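Local coordinates for ABC transporter ATP-binding protein (Leptospira interrogans serovar Copenhageni, PDB 4HZI) that probably binds and hydrolyses ATP as the ATPase subunit of an orphan ABC transporter, and is involved in manganese utilization and tolerance, at residues L34-K39 against T90-Q95; Y81-A86 against D105-I110; T127-I132 against K153-L158; I182-S187 against G214-Y219. One frame throughout, in Å; residues are numbered along the deposited sequence.

Interaction 1: residues L34-K39 against T90-Q95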
loop_
_atom_site.group_PDB
_atom_site.type_symbol
_atom_site.label_atom_id
_atom_site.label_comp_id
_atom_site.label_asym_id
_atom_site.label_seq_id
_atom_site.Cartn_x
_atom_site.Cartn_y
_atom_site.Cartn_z
ATOM N N LEU A 34 -17.457 3.721 25.228
ATOM C CA LEU A 34 -16.435 4.786 25.148
ATOM C C LEU A 34 -16.695 5.655 23.880
ATOM O O LEU A 34 -16.717 6.843 23.955
ATOM C CB LEU A 34 -15.021 4.189 25.134
ATOM C CG LEU A 34 -13.870 5.179 25.265
ATOM C CD1 LEU A 34 -12.651 4.555 25.976
ATOM C CD2 LEU A 34 -13.486 5.665 23.882
ATOM N N LEU A 35 -16.845 5.025 22.739
ATOM C CA LEU A 35 -17.220 5.721 21.488
ATOM C C LEU A 35 -18.519 5.120 20.952
ATOM O O LEU A 35 -18.672 3.885 20.835
ATOM C CB LEU A 35 -16.139 5.570 20.448
ATOM C CG LEU A 35 -16.439 6.266 19.106
ATOM C CD1 LEU A 35 -16.449 7.773 19.304
ATOM C CD2 LEU A 35 -15.481 5.889 18.008
ATOM N N SER A 36 -19.476 5.980 20.613
ATOM C CA SER A 36 -20.686 5.478 19.999
ATOM C C SER A 36 -21.143 6.401 18.884
ATOM O O SER A 36 -21.123 7.613 19.048
ATOM C CB SER A 36 -21.814 5.279 20.973
ATOM O OG SER A 36 -22.194 6.452 21.589
ATOM N N LEU A 37 -21.493 5.779 17.772
ATOM C CA LEU A 37 -22.088 6.469 16.626
ATOM C C LEU A 37 -23.454 5.836 16.402
ATOM O O LEU A 37 -23.577 4.608 16.314
ATOM C CB LEU A 37 -21.252 6.278 15.393
ATOM C CG LEU A 37 -19.987 7.136 15.295
ATOM C CD1 LEU A 37 -18.915 6.707 16.296
ATOM C CD2 LEU A 37 -19.437 7.105 13.906
ATOM N N GLU A 38 -24.472 6.674 16.339
ATOM C CA GLU A 38 -25.840 6.214 16.042
ATOM C C GLU A 38 -26.387 6.978 14.813
ATOM O O GLU A 38 -26.585 8.189 14.896
ATOM C CB GLU A 38 -26.726 6.507 17.242
ATOM C CG GLU A 38 -26.289 5.755 18.487
ATOM C CD GLU A 38 -27.229 5.962 19.665
ATOM O OE1 GLU A 38 -27.452 7.122 20.077
ATOM O OE2 GLU A 38 -27.731 4.954 20.186
ATOM N N LYS A 39 -26.523 6.246 13.712
ATOM C CA LYS A 39 -27.062 6.711 12.451
ATOM C C LYS A 39 -26.352 7.952 11.955
ATOM O O LYS A 39 -26.990 8.917 11.515
ATOM C CB LYS A 39 -28.555 7.010 12.597
ATOM C CG LYS A 39 -29.385 5.796 12.961
ATOM C CD LYS A 39 -30.855 6.200 13.071
ATOM C CE LYS A 39 -31.649 5.197 13.888
ATOM N NZ LYS A 39 -31.596 3.820 13.308
ATOM N N THR A 90 -25.991 10.863 15.897
ATOM C CA THR A 90 -25.425 11.243 17.156
ATOM C C THR A 90 -24.114 10.495 17.384
ATOM O O THR A 90 -24.053 9.297 17.112
ATOM C CB THR A 90 -26.387 10.892 18.304
ATOM O OG1 THR A 90 -27.639 11.564 18.096
ATOM C CG2 THR A 90 -25.820 11.330 19.632
ATOM N N ILE A 91 -23.103 11.214 17.862
ATOM C CA ILE A 91 -21.789 10.617 18.179
ATOM C C ILE A 91 -21.433 11.081 19.576
ATOM O O ILE A 91 -21.672 12.254 19.948
ATOM C CB ILE A 91 -20.745 10.936 17.096
ATOM C CG1 ILE A 91 -19.351 10.449 17.551
ATOM C CG2 ILE A 91 -20.737 12.422 16.751
ATOM C CD1 ILE A 91 -18.338 10.432 16.442
ATOM N N ARG A 92 -20.934 10.144 20.396
ATOM C CA ARG A 92 -20.636 10.439 21.775
ATOM C C ARG A 92 -19.287 9.852 22.150
ATOM O O ARG A 92 -18.908 8.773 21.660
ATOM C CB ARG A 92 -21.662 9.792 22.698
ATOM C CG ARG A 92 -23.080 10.285 22.589
ATOM C CD ARG A 92 -23.995 9.414 23.442
ATOM N NE ARG A 92 -25.386 9.634 23.080
ATOM C CZ ARG A 92 -26.194 10.529 23.636
ATOM N NH1 ARG A 92 -25.776 11.323 24.629
ATOM N NH2 ARG A 92 -27.448 10.626 23.201
ATOM N N LEU A 93 -18.596 10.582 23.006
ATOM C CA LEU A 93 -17.465 10.093 23.751
ATOM C C LEU A 93 -17.963 9.902 25.170
ATOM O O LEU A 93 -18.436 10.845 25.837
ATOM C CB LEU A 93 -16.293 11.086 23.620
ATOM C CG LEU A 93 -15.000 10.701 24.335
ATOM C CD1 LEU A 93 -14.437 9.411 23.734
ATOM C CD2 LEU A 93 -14.013 11.850 24.230
ATOM N N PHE A 94 -17.921 8.658 25.624
ATOM C CA PHE A 94 -18.593 8.265 26.875
ATOM C C PHE A 94 -20.033 8.782 26.822
ATOM O O PHE A 94 -20.731 8.554 25.835
ATOM C CB PHE A 94 -17.778 8.726 28.114
ATOM C CG PHE A 94 -16.413 8.055 28.240
ATOM C CD1 PHE A 94 -16.305 6.702 28.558
ATOM C CD2 PHE A 94 -15.243 8.781 28.040
ATOM C CE1 PHE A 94 -15.058 6.096 28.657
ATOM C CE2 PHE A 94 -13.998 8.181 28.137
ATOM C CZ PHE A 94 -13.907 6.836 28.445
ATOM N N GLN A 95 -20.496 9.505 27.819
ATOM C CA GLN A 95 -21.891 9.939 27.773
ATOM C C GLN A 95 -22.113 11.307 27.105
ATOM O O GLN A 95 -23.242 11.763 27.016
ATOM C CB GLN A 95 -22.509 9.944 29.168
ATOM C CG GLN A 95 -22.749 8.550 29.721
ATOM C CD GLN A 95 -23.726 8.541 30.881
ATOM O OE1 GLN A 95 -24.835 9.081 30.781
ATOM N NE2 GLN A 95 -23.328 7.915 31.989
HETATM O O HOH W 1 -24.110 7.867 19.740
HETATM O O HOH W 2 -20.279 6.627 23.956
HETATM O O HOH W 3 -28.964 9.082 16.016
#

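Interaction 2: residues Y81-A86 against D105-I110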
loop_
_atom_site.group_PDB
_atom_site.type_symbol
_atom_site.label_atom_id
_atom_site.label_comp_id
_atom_site.label_asym_id
_atom_site.label_seq_id
_atom_site.Cartn_x
_atom_site.Cartn_y
_atom_site.Cartn_z
ATOM N N TYR A 81 -12.683 12.703 14.758
ATOM C CA TYR A 81 -11.692 13.611 15.307
ATOM C C TYR A 81 -12.196 15.055 15.375
ATOM O O TYR A 81 -11.431 15.972 15.700
ATOM C CB TYR A 81 -10.396 13.506 14.496
ATOM C CG TYR A 81 -9.141 13.984 15.205
ATOM C CD1 TYR A 81 -8.803 13.523 16.475
ATOM C CD2 TYR A 81 -8.287 14.908 14.601
ATOM C CE1 TYR A 81 -7.642 13.974 17.130
ATOM C CE2 TYR A 81 -7.121 15.325 15.230
ATOM C CZ TYR A 81 -6.806 14.863 16.495
ATOM O OH TYR A 81 -5.654 15.318 17.124
ATOM N N GLY A 82 -13.472 15.264 15.084
ATOM C CA GLY A 82 -14.114 16.593 15.192
ATOM C C GLY A 82 -13.736 17.592 14.099
ATOM O O GLY A 82 -13.830 18.827 14.315
ATOM N N MET A 83 -13.300 17.091 12.945
ATOM C CA MET A 83 -12.836 17.957 11.837
ATOM C C MET A 83 -13.976 18.334 10.894
ATOM O O MET A 83 -13.901 19.364 10.205
ATOM C CB MET A 83 -11.708 17.323 11.013
ATOM C CG MET A 83 -10.366 17.103 11.703
ATOM S SD MET A 83 -9.236 18.525 11.748
ATOM C CE MET A 83 -9.148 18.956 10.010
ATOM N N ILE A 84 -14.995 17.478 10.837
ATOM C CA ILE A 84 -16.239 17.723 10.129
ATOM C C ILE A 84 -17.394 17.334 11.013
ATOM O O ILE A 84 -17.271 16.470 11.908
ATOM C CB ILE A 84 -16.368 16.931 8.809
ATOM C CG1 ILE A 84 -16.338 15.431 9.077
ATOM C CG2 ILE A 84 -15.278 17.335 7.842
ATOM C CD1 ILE A 84 -16.533 14.601 7.813
ATOM N N TRP A 85 -18.494 18.037 10.856
ATOM C CA TRP A 85 -19.706 17.740 11.601
ATOM C C TRP A 85 -20.611 16.821 10.834
ATOM O O TRP A 85 -20.831 17.013 9.639
ATOM C CB TRP A 85 -20.531 19.014 11.838
ATOM C CG TRP A 85 -20.044 19.876 12.906
ATOM C CD1 TRP A 85 -19.566 21.146 12.780
ATOM C CD2 TRP A 85 -20.017 19.571 14.305
ATOM N NE1 TRP A 85 -19.238 21.665 14.023
ATOM C CE2 TRP A 85 -19.507 20.713 14.975
ATOM C CE3 TRP A 85 -20.383 18.454 15.056
ATOM C CZ2 TRP A 85 -19.338 20.752 16.359
ATOM C CZ3 TRP A 85 -20.214 18.489 16.427
ATOM C CH2 TRP A 85 -19.689 19.629 17.067
ATOM N N ALA A 86 -21.256 15.888 11.534
ATOM C CA ALA A 86 -22.232 15.028 10.933
ATOM C C ALA A 86 -23.438 15.857 10.442
ATOM O O ALA A 86 -23.817 16.835 11.091
ATOM C CB ALA A 86 -22.713 14.015 11.934
ATOM N N ASP A 105 -10.896 20.021 23.275
ATOM C CA ASP A 105 -10.836 19.107 24.418
ATOM C C ASP A 105 -11.036 17.685 23.957
ATOM O O ASP A 105 -10.372 16.760 24.442
ATOM C CB ASP A 105 -11.857 19.487 25.478
ATOM C CG ASP A 105 -11.503 20.791 26.178
ATOM O OD1 ASP A 105 -10.312 21.153 26.230
ATOM O OD2 ASP A 105 -12.422 21.471 26.654
ATOM N N LEU A 106 -11.931 17.505 22.993
ATOM C CA LEU A 106 -12.093 16.202 22.337
ATOM C C LEU A 106 -10.763 15.690 21.818
ATOM O O LEU A 106 -10.345 14.597 22.169
ATOM C CB LEU A 106 -13.066 16.327 21.181
ATOM C CG LEU A 106 -13.327 15.059 20.409
ATOM C CD1 LEU A 106 -14.338 14.253 21.215
ATOM C CD2 LEU A 106 -13.842 15.382 19.004
ATOM N N ARG A 107 -10.073 16.497 21.026
ATOM C CA ARG A 107 -8.799 16.100 20.423
ATOM C C ARG A 107 -7.655 15.779 21.383
ATOM O O ARG A 107 -6.819 14.933 21.094
ATOM C CB ARG A 107 -8.374 17.133 19.390
ATOM C CG ARG A 107 -9.413 17.260 18.279
ATOM C CD ARG A 107 -8.819 17.538 16.912
ATOM N NE ARG A 107 -9.076 18.899 16.460
ATOM C CZ ARG A 107 -9.873 19.249 15.454
ATOM N NH1 ARG A 107 -10.525 18.346 14.742
ATOM N NH2 ARG A 107 -10.005 20.531 15.148
ATOM N N LYS A 108 -7.604 16.446 22.520
ATOM C CA LYS A 108 -6.670 16.070 23.584
ATOM C C LYS A 108 -6.938 14.636 24.034
ATOM O O LYS A 108 -6.023 13.904 24.389
ATOM C CB LYS A 108 -6.816 17.036 24.766
ATOM C CG LYS A 108 -6.083 16.611 26.031
ATOM C CD LYS A 108 -6.062 17.722 27.078
ATOM C CE LYS A 108 -4.958 17.492 28.109
ATOM N NZ LYS A 108 -5.122 18.346 29.321
ATOM N N ARG A 109 -8.201 14.227 24.010
ATOM C CA ARG A 109 -8.599 12.871 24.444
ATOM C C ARG A 109 -8.544 11.706 23.418
ATOM O O ARG A 109 -8.764 10.539 23.780
ATOM C CB ARG A 109 -9.977 12.949 25.068
ATOM C CG ARG A 109 -10.033 14.030 26.155
ATOM C CD ARG A 109 -11.458 14.367 26.503
ATOM N NE ARG A 109 -12.189 13.194 26.971
ATOM C CZ ARG A 109 -13.484 13.205 27.275
ATOM N NH1 ARG A 109 -14.186 14.339 27.166
ATOM N NH2 ARG A 109 -14.074 12.092 27.696
ATOM N N ILE A 110 -8.271 12.014 22.164
ATOM C CA ILE A 110 -8.182 11.027 21.094
ATOM C C ILE A 110 -6.800 11.091 20.471
ATOM O O ILE A 110 -6.438 12.118 19.884
ATOM C CB ILE A 110 -9.220 11.283 20.007
ATOM C CG1 ILE A 110 -10.637 11.273 20.592
ATOM C CG2 ILE A 110 -9.092 10.226 18.915
ATOM C CD1 ILE A 110 -11.753 11.464 19.539
HETATM O O HOH W 4 -4.883 14.181 19.349
#

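Interaction 3: residues T127-I132 against K153-L158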
loop_
_atom_site.group_PDB
_atom_site.type_symbol
_atom_site.label_atom_id
_atom_site.label_comp_id
_atom_site.label_asym_id
_atom_site.label_seq_id
_atom_site.Cartn_x
_atom_site.Cartn_y
_atom_site.Cartn_z
ATOM N N THR A 127 14.808 14.838 16.655
ATOM C CA THR A 127 15.177 13.573 17.265
ATOM C C THR A 127 13.896 12.747 17.526
ATOM O O THR A 127 12.779 13.261 17.364
ATOM C CB THR A 127 15.937 13.782 18.581
ATOM O OG1 THR A 127 15.093 14.467 19.530
ATOM C CG2 THR A 127 17.253 14.588 18.328
ATOM N N VAL A 128 14.086 11.492 17.943
ATOM C CA VAL A 128 13.012 10.625 18.422
ATOM C C VAL A 128 12.266 11.286 19.584
ATOM O O VAL A 128 11.048 11.441 19.542
ATOM C CB VAL A 128 13.567 9.238 18.824
ATOM C CG1 VAL A 128 12.607 8.438 19.665
ATOM C CG2 VAL A 128 13.949 8.436 17.590
ATOM N N LYS A 129 12.995 11.720 20.608
ATOM C CA LYS A 129 12.351 12.345 21.766
ATOM C C LYS A 129 11.567 13.586 21.335
ATOM O O LYS A 129 10.435 13.818 21.779
ATOM C CB LYS A 129 13.418 12.703 22.809
ATOM C CG LYS A 129 12.919 13.360 24.085
ATOM C CD LYS A 129 14.075 14.051 24.827
ATOM C CE LYS A 129 14.400 15.398 24.182
ATOM N NZ LYS A 129 15.768 15.901 24.499
ATOM N N ASP A 130 12.185 14.402 20.497
ATOM C CA ASP A 130 11.561 15.621 20.022
ATOM C C ASP A 130 10.258 15.329 19.270
ATOM O O ASP A 130 9.256 16.038 19.386
ATOM C CB ASP A 130 12.525 16.364 19.102
ATOM C CG ASP A 130 13.711 16.955 19.857
ATOM O OD1 ASP A 130 13.570 17.203 21.079
ATOM O OD2 ASP A 130 14.773 17.159 19.221
ATOM N N THR A 131 10.295 14.287 18.467
ATOM C CA THR A 131 9.137 13.887 17.680
ATOM C C THR A 131 7.992 13.493 18.594
ATOM O O THR A 131 6.856 13.853 18.336
ATOM C CB THR A 131 9.534 12.745 16.724
ATOM O OG1 THR A 131 10.522 13.237 15.802
ATOM C CG2 THR A 131 8.345 12.241 15.949
ATOM N N ILE A 132 8.286 12.785 19.673
ATOM C CA ILE A 132 7.250 12.411 20.600
ATOM C C ILE A 132 6.672 13.662 21.271
ATOM O O ILE A 132 5.467 13.800 21.436
ATOM C CB ILE A 132 7.739 11.378 21.595
ATOM C CG1 ILE A 132 8.158 10.131 20.811
ATOM C CG2 ILE A 132 6.664 11.063 22.629
ATOM C CD1 ILE A 132 8.835 9.091 21.629
ATOM N N LYS A 153 8.638 12.790 31.146
ATOM C CA LYS A 153 7.546 11.848 30.854
ATOM C C LYS A 153 7.763 11.130 29.502
ATOM O O LYS A 153 7.491 9.929 29.362
ATOM C CB LYS A 153 6.201 12.573 30.865
ATOM C CG LYS A 153 5.725 12.912 32.268
ATOM C CD LYS A 153 4.460 13.764 32.251
ATOM C CE LYS A 153 3.674 13.588 33.545
ATOM N NZ LYS A 153 2.698 14.685 33.752
ATOM N N THR A 154 8.272 11.863 28.525
ATOM C CA THR A 154 8.602 11.259 27.240
ATOM C C THR A 154 9.700 10.216 27.368
ATOM O O THR A 154 9.648 9.171 26.728
ATOM C CB THR A 154 8.941 12.317 26.202
ATOM O OG1 THR A 154 7.715 12.901 25.750
ATOM C CG2 THR A 154 9.675 11.724 24.987
ATOM N N LEU A 155 10.694 10.468 28.219
ATOM C CA LEU A 155 11.762 9.482 28.385
ATOM C C LEU A 155 11.207 8.262 29.054
ATOM O O LEU A 155 11.637 7.146 28.787
ATOM C CB LEU A 155 12.946 10.058 29.196
ATOM C CG LEU A 155 13.585 11.321 28.605
ATOM C CD1 LEU A 155 14.627 11.919 29.557
ATOM C CD2 LEU A 155 14.213 11.057 27.243
ATOM N N GLN A 156 10.251 8.439 29.942
ATOM C CA GLN A 156 9.668 7.266 30.564
ATOM C C GLN A 156 8.903 6.411 29.523
ATOM O O GLN A 156 8.932 5.166 29.575
ATOM C CB GLN A 156 8.752 7.658 31.720
ATOM C CG GLN A 156 8.210 6.461 32.503
ATOM C CD GLN A 156 9.285 5.739 33.292
ATOM O OE1 GLN A 156 10.039 6.360 34.042
ATOM N NE2 GLN A 156 9.360 4.427 33.132
ATOM N N ILE A 157 8.213 7.088 28.602
ATOM C CA ILE A 157 7.503 6.410 27.498
ATOM C C ILE A 157 8.474 5.526 26.672
ATOM O O ILE A 157 8.227 4.301 26.462
ATOM C CB ILE A 157 6.740 7.443 26.608
ATOM C CG1 ILE A 157 5.548 8.048 27.381
ATOM C CG2 ILE A 157 6.192 6.777 25.371
ATOM C CD1 ILE A 157 4.994 9.326 26.788
ATOM N N LEU A 158 9.577 6.141 26.240
ATOM C CA LEU A 158 10.625 5.410 25.528
ATOM C C LEU A 158 11.141 4.259 26.373
ATOM O O LEU A 158 11.236 3.122 25.889
ATOM C CB LEU A 158 11.754 6.339 25.112
ATOM C CG LEU A 158 11.390 7.412 24.099
ATOM C CD1 LEU A 158 12.428 8.503 24.045
ATOM C CD2 LEU A 158 11.187 6.822 22.700
#

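Interaction 4: residues I182-S187 against G214-Y219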
loop_
_atom_site.group_PDB
_atom_site.type_symbol
_atom_site.label_atom_id
_atom_site.label_comp_id
_atom_site.label_asym_id
_atom_site.label_seq_id
_atom_site.Cartn_x
_atom_site.Cartn_y
_atom_site.Cartn_z
ATOM N N ILE A 182 7.492 5.113 16.650
ATOM C CA ILE A 182 7.680 6.393 17.276
ATOM C C ILE A 182 6.445 7.269 17.102
ATOM O O ILE A 182 6.040 7.991 18.052
ATOM C CB ILE A 182 8.990 7.069 16.782
ATOM C CG1 ILE A 182 10.226 6.251 17.235
ATOM C CG2 ILE A 182 9.093 8.485 17.268
ATOM C CD1 ILE A 182 10.214 5.723 18.640
ATOM N N LEU A 183 5.818 7.193 15.924
ATOM C CA LEU A 183 4.526 7.856 15.734
ATOM C C LEU A 183 3.451 7.302 16.667
ATOM O O LEU A 183 2.610 8.075 17.159
ATOM C CB LEU A 183 4.073 7.831 14.282
ATOM C CG LEU A 183 4.994 8.621 13.349
ATOM C CD1 LEU A 183 4.534 8.480 11.907
ATOM C CD2 LEU A 183 5.052 10.077 13.755
ATOM N N PHE A 184 3.461 6.017 16.939
ATOM C CA PHE A 184 2.557 5.480 17.920
ATOM C C PHE A 184 2.811 6.114 19.318
ATOM O O PHE A 184 1.879 6.554 20.013
ATOM C CB PHE A 184 2.684 3.986 17.954
ATOM C CG PHE A 184 1.773 3.300 18.943
ATOM C CD1 PHE A 184 2.159 3.093 20.259
ATOM C CD2 PHE A 184 0.515 2.859 18.564
ATOM C CE1 PHE A 184 1.331 2.443 21.161
ATOM C CE2 PHE A 184 -0.319 2.218 19.458
ATOM C CZ PHE A 184 0.071 2.023 20.766
ATOM N N LEU A 185 4.083 6.216 19.707
ATOM C CA LEU A 185 4.412 6.817 21.012
ATOM C C LEU A 185 3.934 8.255 21.096
ATOM O O LEU A 185 3.357 8.692 22.109
ATOM C CB LEU A 185 5.921 6.706 21.309
ATOM C CG LEU A 185 6.439 5.291 21.430
ATOM C CD1 LEU A 185 7.876 5.251 21.895
ATOM C CD2 LEU A 185 5.526 4.494 22.369
ATOM N N ARG A 186 4.168 8.990 20.021
ATOM C CA ARG A 186 3.705 10.351 19.902
ATOM C C ARG A 186 2.179 10.465 20.118
ATOM O O ARG A 186 1.689 11.428 20.768
ATOM C CB ARG A 186 4.081 10.887 18.551
ATOM C CG ARG A 186 3.544 12.278 18.290
ATOM C CD ARG A 186 3.956 12.805 16.928
ATOM N NE ARG A 186 3.390 14.123 16.693
ATOM C CZ ARG A 186 2.104 14.386 16.427
ATOM N NH1 ARG A 186 1.209 13.409 16.327
ATOM N NH2 ARG A 186 1.704 15.648 16.275
ATOM N N SER A 187 1.458 9.479 19.570
ATOM C CA SER A 187 -0.016 9.457 19.578
ATOM C C SER A 187 -0.559 9.237 20.999
ATOM O O SER A 187 -1.678 9.648 21.320
ATOM C CB SER A 187 -0.532 8.392 18.528
ATOM O OG SER A 187 -0.566 7.069 19.066
ATOM N N GLY A 214 4.811 -6.172 15.644
ATOM C CA GLY A 214 5.450 -6.770 16.809
ATOM C C GLY A 214 5.476 -5.812 17.978
ATOM O O GLY A 214 5.153 -6.202 19.108
ATOM N N PHE A 215 5.842 -4.567 17.703
ATOM C CA PHE A 215 5.839 -3.533 18.681
ATOM C C PHE A 215 4.437 -3.308 19.226
ATOM O O PHE A 215 4.285 -3.143 20.434
ATOM C CB PHE A 215 6.418 -2.267 18.104
ATOM C CG PHE A 215 6.072 -1.035 18.869
ATOM C CD1 PHE A 215 6.891 -0.585 19.892
ATOM C CD2 PHE A 215 4.944 -0.317 18.559
ATOM C CE1 PHE A 215 6.563 0.551 20.596
ATOM C CE2 PHE A 215 4.617 0.815 19.248
ATOM C CZ PHE A 215 5.432 1.260 20.266
ATOM N N LEU A 216 3.408 -3.286 18.360
ATOM C CA LEU A 216 2.038 -3.125 18.855
ATOM C C LEU A 216 1.596 -4.208 19.777
ATOM O O LEU A 216 0.915 -3.948 20.780
ATOM C CB LEU A 216 1.026 -3.154 17.705
ATOM C CG LEU A 216 0.644 -1.850 17.118
ATOM C CD1 LEU A 216 -0.463 -2.149 16.072
ATOM C CD2 LEU A 216 0.126 -0.937 18.231
ATOM N N LYS A 217 1.925 -5.438 19.421
ATOM C CA LYS A 217 1.532 -6.552 20.223
ATOM C C LYS A 217 2.200 -6.523 21.585
ATOM O O LYS A 217 1.604 -6.927 22.573
ATOM C CB LYS A 217 1.864 -7.853 19.533
ATOM C CG LYS A 217 0.953 -8.199 18.381
ATOM C CD LYS A 217 1.388 -9.528 17.773
ATOM C CE LYS A 217 0.250 -10.521 17.793
ATOM N NZ LYS A 217 0.557 -11.780 17.063
ATOM N N GLU A 218 3.421 -6.025 21.620
ATOM C CA GLU A 218 4.198 -5.961 22.829
ATOM C C GLU A 218 3.626 -4.893 23.737
ATOM O O GLU A 218 3.456 -5.087 24.940
ATOM C CB GLU A 218 5.658 -5.687 22.463
ATOM C CG GLU A 218 6.612 -5.742 23.636
ATOM C CD GLU A 218 7.901 -6.483 23.304
ATOM O OE1 GLU A 218 8.369 -6.403 22.136
ATOM O OE2 GLU A 218 8.437 -7.151 24.219
ATOM N N TYR A 219 3.261 -3.772 23.140
ATOM C CA TYR A 219 2.620 -2.710 23.858
ATOM C C TYR A 219 1.312 -3.226 24.494
ATOM O O TYR A 219 1.034 -2.962 25.686
ATOM C CB TYR A 219 2.398 -1.492 22.929
ATOM C CG TYR A 219 1.820 -0.317 23.672
ATOM C CD1 TYR A 219 2.649 0.610 24.270
ATOM C CD2 TYR A 219 0.445 -0.161 23.819
ATOM C CE1 TYR A 219 2.132 1.655 25.012
ATOM C CE2 TYR A 219 -0.096 0.903 24.529
ATOM C CZ TYR A 219 0.759 1.805 25.147
ATOM O OH TYR A 219 0.251 2.876 25.840
#

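Interaction 1: residues L34-K39 against T90-Q95
In the antiparallel beta subdomain of this ABC ATPase, L34-E38 pairs antiparallel with T90-F94, that is, strand 90-93 and the residue after it. E38 and T90 form a hydrogen-bonded pair, with E38 N giving to T90 O at 2.8 Å and T90 N returning to E38 O; S36 and R92 make the next such pair. A fifth bond, F94 N to L34 O at 2.7 Å, is nearly straight at the hydrogen (170°), although the donor stands 31° out of the carbonyl plane. L34 O also lies over one face of the F94 ring, while L34 CG rests 3.6 Å from F94 CZ. L34 and L35 both face I57 on the other neighbouring strand, a classic beta bulge.

L37 and I91 form a non-hydrogen-bonded pair whose side chains lie side by side and point the same way. I91 holds CG1 opposite its own backbone N (chi1 173°), and its CD1 comes 3.8 Å from L37 CD1. Helix 73-80 packs on this apolar face through L76, L79 and I80.

The face carrying S36, E38, T90 and R92 is polar. S36 OG reaches two waters, and one of them donates to T90 O at 3.0 Å, adding a second bond to a carbonyl already gripped by E38 N. E38 OE1 stays 4.4 Å from R92 NE, beyond a salt bridge, so backbone bonds and apolar contacts hold this pairing, with any charge attraction probably secondary.

Interaction 2: residues Y81-A86 against D105-I110
Y81 lays one ring face against the bent chain of R107, just where a Schellman motif ends helix 73-80, the helix that follows the probable P-loop. The two side chains cross at about a right angle: R107 CD sits over the ring face, 3.4 Å from the Y81 centroid and 18° off the normal, a CH-pi contact. Bends at chi2 and chi3 then fold the guanidinium back over the turn, its plane inclined 45° to the ring. There R107 NH1 donates to Y81 O at 2.7 Å, approaching from well outside the carbonyl plane. M83 crosses the arginine at about a right angle and puts SD 3.3 Å from R107 NH1, oblique to the guanidinium. One arginine thus meets the ring, the carbonyl and the thioether at the helix end, with its hydrogen bond going to the carbonyl.

G82, with the positive phi of the Schellman C-prime residue, brings its N to within 3.9 Å of L106 CD2. At the rim of the ring, I110 and Y81 slide past each other in opposite directions, with I110 CG2 4.1 Å from Y81 CD1. A water lying in the ring plane closes the far end, 2.6 Å from Y81 OH and also 2.6 Å from I110 O, to which it probably donates.

Interaction 3: residues T127-I132 against K153-L158
I132 CG1 and L158 CG both stand opposite the carbonyl carbon of their own residue (chi1 -61° and -65°), and this sends the two side chains into the gap between helices 128-133 and 148-160. I132 CD1 meets L158 CD2 there at 3.4 Å, tighter than usual for two methyl groups. V128 CG1 reaches the same L158 methyl, CD2, at 3.7 Å, leaving it wedged between two residues one helical turn apart.

K129 works differently. Its chain runs extended to CD, which lays CG and CD along the other helix, and the bend at chi3 leads the amine away. K129 and T154 cross at about a right angle, with K129 CG 3.7 Å from T154 CG2, and K129 CD lies 3.8 Å from L155 CD2. T154 also offers OG1 and CG2 to I132 CG2. No hydrogen bond spans the two segments. Within the first, T127 O accepts from T131 N and T131 OG1, which arrive from opposite faces of its plane.

The short axes come within 9.9 Å and cross at 113°. This is the helical subdomain of the ABC fold, and helix 176-188 supplies the third wall: I182 packs on V128, and L185 packs on I132, I157 and L158.

Interaction 4: residues I182-S187 against G214-Y219
F184 carries the tight part of this contact: its ring pushes between F215, L216 and Y219 of helix 206-222. With CG opposite the backbone N (chi1 -180°), the ring stands out from helix 176-188 and turns an edge to Y219, placing CE1 3.6 Å above the centre of the tyrosine ring. This edge-to-face pair has centroids 5.0 Å apart and planes at 73°. F215 in turn aims its own edge at the face of F184, offset, with planes at 84° and F215 CE2 3.5 Å from F184 CD1. L216 CD2 closes in obliquely at 3.4 Å from F184 CE2.

Elsewhere the helices are more loosely joined. L185 touches F215 only at the ring edge, CD2 to CZ at 3.9 Å, and the axes stay 11.5 Å apart, a distance bridged by rings. The exposed E218 marks the solvent side of helix 206-222. Within helix 176-188, S187 OG donates to F184 O at 2.7 Å, on a carbonyl lone pair.

F184 and L216 both rest on M197 of strand 194-198, probably the Walker B strand. Helix 206-222 links that strand to the parallel neighbour 227-231 in a beta-alpha-beta crossover, as expected of the P-loop ATPase core.

From the N terminus, interaction 1 closes the longest loop, bringing the first strands back against 90-95 around helix 73-80, which follows the probable P-loop. Interaction 2 opens within that loop and closes beyond it, so the two cross; they also touch, L93 and F94 packing on the R109 guanidinium. Together they tie the antiparallel subdomain to the helix leading into strand 110-113, an outermost strand of the central sheet. Interactions 3 and 4 follow in series. Interaction 3 closes a loop of the helical subdomain. Helix 176-188, next after 148-160, packs on it and forms one side of interaction 4, which closes a loop round strand 194-198; the two touch, L185 meeting L158 and I132, joining that subdomain to the ATPase core.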